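Local coordinates for protein (R)-specific secondary-alkylsulfatase (Pseudomonas sp., PDB 4AXH) that hydrolyses (R)-secondary alkyl sulfates at a two-zinc site with strict inversion of configuration, releasing (S)-alcohols and sulfate, at residues I182-E194 with T255-L267. Sequence-based numbering, arbitrary orientation. Where two conformers were deposited one is given.
With ZN (zinc ion), chain C.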
loop_
_atom_site.group_PDB
_atom_site.type_symbol
_atom_site.label_atom_id
_atom_site.label_comp_id
_atom_site.label_asym_id
_atom_site.label_seq_id
_atom_site.Cartn_x
_atom_site.Cartn_y
_atom_site.Cartn_z
ATOM N N ILE A 182 -18.387 9.960 -1.190
ATOM C CA ILE A 182 -19.408 10.812 -0.575
ATOM C C ILE A 182 -19.847 12.018 -1.415
ATOM O O ILE A 182 -20.994 12.448 -1.309
ATOM C CB ILE A 182 -19.130 11.174 0.911
ATOM C CG1 ILE A 182 -18.229 10.125 1.603
ATOM C CG2 ILE A 182 -20.457 11.332 1.686
ATOM C CD1 ILE A 182 -17.437 10.602 2.924
ATOM N N ASP A 183 -18.970 12.532 -2.275
ATOM C CA ASP A 183 -19.288 13.664 -3.143
ATOM C C ASP A 183 -20.153 13.245 -4.329
ATOM O O ASP A 183 -20.535 14.074 -5.166
ATOM C CB ASP A 183 -18.013 14.434 -3.587
ATOM C CG ASP A 183 -16.825 13.611 -4.087
ATOM O OD1 ASP A 183 -16.587 12.496 -3.548
ATOM O OD2 ASP A 183 -16.104 14.097 -4.979
ATOM N N HIS A 184 -20.495 11.955 -4.382
ATOM C CA HIS A 184 -21.291 11.422 -5.470
ATOM C C HIS A 184 -22.625 10.824 -5.042
ATOM O O HIS A 184 -23.583 10.895 -5.821
ATOM C CB HIS A 184 -20.426 10.509 -6.351
ATOM C CG HIS A 184 -19.251 11.233 -6.924
ATOM N ND1 HIS A 184 -19.343 11.930 -8.112
ATOM C CD2 HIS A 184 -18.026 11.437 -6.393
ATOM C CE1 HIS A 184 -18.174 12.526 -8.279
ATOM N NE2 HIS A 184 -17.339 12.246 -7.275
ATOM N N PHE A 185 -22.727 10.313 -3.791
ATOM C CA PHE A 185 -23.977 9.746 -3.247
ATOM C C PHE A 185 -24.571 10.562 -2.080
ATOM O O PHE A 185 -25.733 10.348 -1.708
ATOM C CB PHE A 185 -23.768 8.279 -2.800
ATOM C CG PHE A 185 -22.772 8.017 -1.683
ATOM C CD1 PHE A 185 -23.093 8.293 -0.358
ATOM C CD2 PHE A 185 -21.552 7.405 -1.946
ATOM C CE1 PHE A 185 -22.170 8.052 0.675
ATOM C CE2 PHE A 185 -20.636 7.130 -0.909
ATOM C CZ PHE A 185 -20.942 7.472 0.392
ATOM N N GLY A 186 -23.757 11.444 -1.496
ATOM C CA GLY A 186 -24.054 12.218 -0.293
ATOM C C GLY A 186 -25.327 13.009 -0.205
ATOM O O GLY A 186 -25.834 13.217 0.889
ATOM N N GLY A 187 -25.820 13.487 -1.335
ATOM C CA GLY A 187 -27.029 14.299 -1.379
ATOM C C GLY A 187 -28.273 13.621 -1.891
ATOM O O GLY A 187 -29.296 14.290 -2.073
ATOM N N ALA A 188 -28.219 12.286 -2.077
ATOM C CA ALA A 188 -29.358 11.488 -2.528
ATOM C C ALA A 188 -30.676 11.748 -1.736
ATOM O O ALA A 188 -31.653 12.165 -2.373
ATOM C CB ALA A 188 -28.994 10.019 -2.524
ATOM N N ARG A 189 -30.679 11.635 -0.376
ATOM C CA ARG A 189 -31.875 11.875 0.474
ATOM C C ARG A 189 -32.450 13.286 0.455
ATOM O O ARG A 189 -33.558 13.504 0.939
ATOM C CB ARG A 189 -31.691 11.374 1.923
ATOM C CG ARG A 189 -32.761 10.364 2.371
ATOM C CD ARG A 189 -32.538 9.880 3.790
ATOM N NE ARG A 189 -31.543 8.807 3.896
ATOM C CZ ARG A 189 -30.368 8.876 4.547
ATOM N NH1 ARG A 189 -30.010 9.993 5.184
ATOM N NH2 ARG A 189 -29.563 7.818 4.592
ATOM N N GLY A 190 -31.722 14.232 -0.134
ATOM C CA GLY A 190 -32.181 15.616 -0.229
ATOM C C GLY A 190 -33.073 15.823 -1.428
ATOM O O GLY A 190 -33.841 16.794 -1.478
ATOM N N ILE A 191 -33.004 14.900 -2.394
ATOM C CA ILE A 191 -33.812 14.988 -3.624
ATOM C C ILE A 191 -34.697 13.746 -3.915
ATOM O O ILE A 191 -35.681 13.862 -4.659
ATOM C CB ILE A 191 -32.969 15.441 -4.845
ATOM C CG1 ILE A 191 -31.763 14.473 -5.064
ATOM C CG2 ILE A 191 -32.529 16.909 -4.648
ATOM C CD1 ILE A 191 -31.008 14.625 -6.265
ATOM N N ILE A 192 -34.349 12.576 -3.346
ATOM C CA ILE A 192 -35.150 11.348 -3.507
ATOM C C ILE A 192 -35.488 10.670 -2.155
ATOM O O ILE A 192 -34.829 10.928 -1.145
ATOM C CB ILE A 192 -34.591 10.312 -4.566
ATOM C CG1 ILE A 192 -33.249 9.728 -4.122
ATOM C CG2 ILE A 192 -34.501 10.898 -5.969
ATOM C CD1 ILE A 192 -33.289 8.424 -3.741
ATOM N N ASP A 193 -36.493 9.766 -2.169
ATOM C CA ASP A 193 -36.898 9.034 -0.969
ATOM C C ASP A 193 -36.587 7.542 -1.051
ATOM O O ASP A 193 -36.926 6.954 -2.065
ATOM C CB ASP A 193 -38.380 9.280 -0.693
ATOM C CG ASP A 193 -38.715 10.747 -0.535
ATOM O OD1 ASP A 193 -38.033 11.435 0.290
ATOM O OD2 ASP A 193 -39.655 11.214 -1.226
ATOM N N GLU A 194 -35.951 6.926 0.002
ATOM C CA GLU A 194 -35.628 5.495 -0.050
ATOM C C GLU A 194 -36.878 4.659 -0.233
ATOM O O GLU A 194 -36.804 3.628 -0.919
ATOM C CB GLU A 194 -34.685 4.984 1.073
ATOM C CG GLU A 194 -34.268 3.512 0.957
ATOM C CD GLU A 194 -32.869 3.131 0.481
ATOM O OE1 GLU A 194 -31.911 3.393 1.247
ATOM O OE2 GLU A 194 -32.742 2.464 -0.579
ATOM N N THR A 255 -19.464 22.919 3.869
ATOM C CA THR A 255 -19.473 23.184 5.296
ATOM C C THR A 255 -20.871 23.096 5.928
ATOM O O THR A 255 -21.860 23.410 5.275
ATOM C CB THR A 255 -18.708 24.499 5.577
ATOM O OG1 THR A 255 -18.634 24.691 6.973
ATOM C CG2 THR A 255 -19.349 25.729 4.930
ATOM N N ASN A 256 -20.943 22.667 7.202
ATOM C CA ASN A 256 -22.161 22.597 8.019
ATOM C C ASN A 256 -23.347 21.894 7.311
ATOM O O ASN A 256 -24.509 22.311 7.443
ATOM C CB ASN A 256 -22.552 24.025 8.484
ATOM C CG ASN A 256 -21.452 24.781 9.183
ATOM O OD1 ASN A 256 -21.035 24.415 10.281
ATOM N ND2 ASN A 256 -20.962 25.862 8.559
ATOM N N ALA A 257 -23.064 20.807 6.587
ATOM C CA ALA A 257 -24.120 20.158 5.826
ATOM C C ALA A 257 -24.440 18.704 6.173
ATOM O O ALA A 257 -23.810 18.106 7.059
ATOM C CB ALA A 257 -23.848 20.326 4.356
ATOM N N THR A 258 -25.444 18.136 5.489
ATOM C CA THR A 258 -25.880 16.779 5.780
ATOM C C THR A 258 -25.476 15.782 4.677
ATOM O O THR A 258 -25.783 16.013 3.503
ATOM C CB THR A 258 -27.387 16.794 6.067
ATOM O OG1 THR A 258 -28.053 17.200 4.876
ATOM C CG2 THR A 258 -27.770 17.782 7.164
ATOM N N ASN A 259 -24.795 14.674 5.066
ATOM C CA ASN A 259 -24.392 13.602 4.159
ATOM C C ASN A 259 -25.339 12.401 4.328
ATOM O O ASN A 259 -25.621 11.938 5.445
ATOM C CB ASN A 259 -22.935 13.193 4.374
ATOM C CG ASN A 259 -21.960 14.344 4.392
ATOM O OD1 ASN A 259 -21.228 14.566 5.373
ATOM N ND2 ASN A 259 -21.959 15.136 3.327
ATOM N N THR A 260 -25.857 11.925 3.192
ATOM C CA THR A 260 -26.854 10.863 3.130
ATOM C C THR A 260 -26.357 9.643 2.378
ATOM O O THR A 260 -25.383 9.718 1.630
ATOM C CB THR A 260 -28.191 11.396 2.520
ATOM O OG1 THR A 260 -28.085 11.455 1.097
ATOM C CG2 THR A 260 -28.646 12.738 3.110
ATOM N N LEU A 261 -27.051 8.517 2.573
ATOM C CA LEU A 261 -26.751 7.263 1.906
ATOM C C LEU A 261 -28.050 6.563 1.577
ATOM O O LEU A 261 -28.686 6.035 2.476
ATOM C CB LEU A 261 -25.888 6.375 2.801
ATOM C CG LEU A 261 -24.838 5.537 2.109
ATOM C CD1 LEU A 261 -23.730 5.140 3.093
ATOM C CD2 LEU A 261 -25.439 4.337 1.455
ATOM N N VAL A 262 -28.485 6.598 0.320
ATOM C CA VAL A 262 -29.665 5.843 -0.067
ATOM C C VAL A 262 -29.258 4.626 -0.891
ATOM O O VAL A 262 -28.669 4.762 -1.964
ATOM C CB VAL A 262 -30.980 6.575 -0.479
ATOM C CG1 VAL A 262 -30.968 8.066 -0.156
ATOM C CG2 VAL A 262 -31.408 6.277 -1.908
ATOM N N ALA A 263 -29.475 3.434 -0.323
ATOM C CA ALA A 263 -29.120 2.158 -0.927
ATOM C C ALA A 263 -29.542 2.025 -2.387
ATOM O O ALA A 263 -30.670 2.390 -2.733
ATOM C CB ALA A 263 -29.702 1.027 -0.116
ATOM N N PRO A 264 -28.642 1.527 -3.268
ATOM C CA PRO A 264 -29.018 1.326 -4.676
ATOM C C PRO A 264 -30.042 0.198 -4.895
ATOM O O PRO A 264 -30.227 -0.694 -4.069
ATOM C CB PRO A 264 -27.690 0.998 -5.356
ATOM C CG PRO A 264 -26.634 1.289 -4.336
ATOM C CD PRO A 264 -27.258 1.074 -3.028
ATOM N N ASN A 265 -30.714 0.282 -6.031
ATOM C CA ASN A 265 -31.758 -0.594 -6.536
ATOM C C ASN A 265 -31.075 -1.693 -7.366
ATOM O O ASN A 265 -31.143 -2.866 -7.017
ATOM C CB ASN A 265 -32.610 0.253 -7.476
ATOM C CG ASN A 265 -34.062 0.033 -7.411
ATOM O OD1 ASN A 265 -34.780 0.838 -6.833
ATOM N ND2 ASN A 265 -34.542 -0.992 -8.110
ATOM N N VAL A 266 -30.418 -1.294 -8.476
ATOM C CA VAL A 266 -29.756 -2.167 -9.444
ATOM C C VAL A 266 -28.226 -2.028 -9.482
ATOM O O VAL A 266 -27.692 -0.940 -9.745
ATOM C CB VAL A 266 -30.473 -2.176 -10.837
ATOM C CG1 VAL A 266 -31.298 -0.912 -11.093
ATOM C CG2 VAL A 266 -29.533 -2.488 -11.997
ATOM N N LEU A 267 -27.538 -3.150 -9.233
ATOM C CA LEU A 267 -26.080 -3.268 -9.203
ATOM C C LEU A 267 -25.469 -3.741 -10.516
ATOM O O LEU A 267 -25.893 -4.762 -11.048
ATOM C CB LEU A 267 -25.676 -4.233 -8.083
ATOM C CG LEU A 267 -25.401 -3.592 -6.725
ATOM C CD1 LEU A 267 -25.769 -4.510 -5.612
ATOM C CD2 LEU A 267 -23.938 -3.193 -6.603
HETATM ZN ZN ZN C . -15.559 13.102 -6.821
HETATM O O HOH W 1 -14.684 11.820 -5.392
HETATM O O HOH W 2 -26.948 7.898 -1.470
#
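Thr260 meets the turn at Gly186 through every atom of its side chain. Its CB lies over one face of the Arg189 guanidinium, 3.5 Å from NH1. With chi1 at 80°, OG1 stands between the backbone N and the carbonyl carbon, where the hydroxyl both donates and accepts: it gives to Gly186 O from above the carbonyl plane and takes the backbone N-H of Arg189 (N to OG1 3.0 Å), nearly straight at 162°. Threonine also supplies a methyl, CG2, that rests on Arg189 CB. Thr260 N donates to Gly186 O as well (2.6 Å), so two bonds grip that carbonyl. Gly186, with no side chain, lies close against Thr260, its CA-H meeting Thr260 O. Arg189, bent at chi3, reaches past the threonine to Leu261 O with a weak bond from NH2. Branched Val262 spreads its methyls, CG1 to Ala188 CB, small enough to let it close in, and CG2 to Ile192 CD1. A water links Phe185 O to Val262 N. The contact thus ties the short helix 182-185, whose Asp183 and His184 share one zinc with Asp310 and His355, and the turn after it to the loop leading into strand 266-268, outermost of its sheet within the chain; helix 210-219 packs against Phe185 and Leu261.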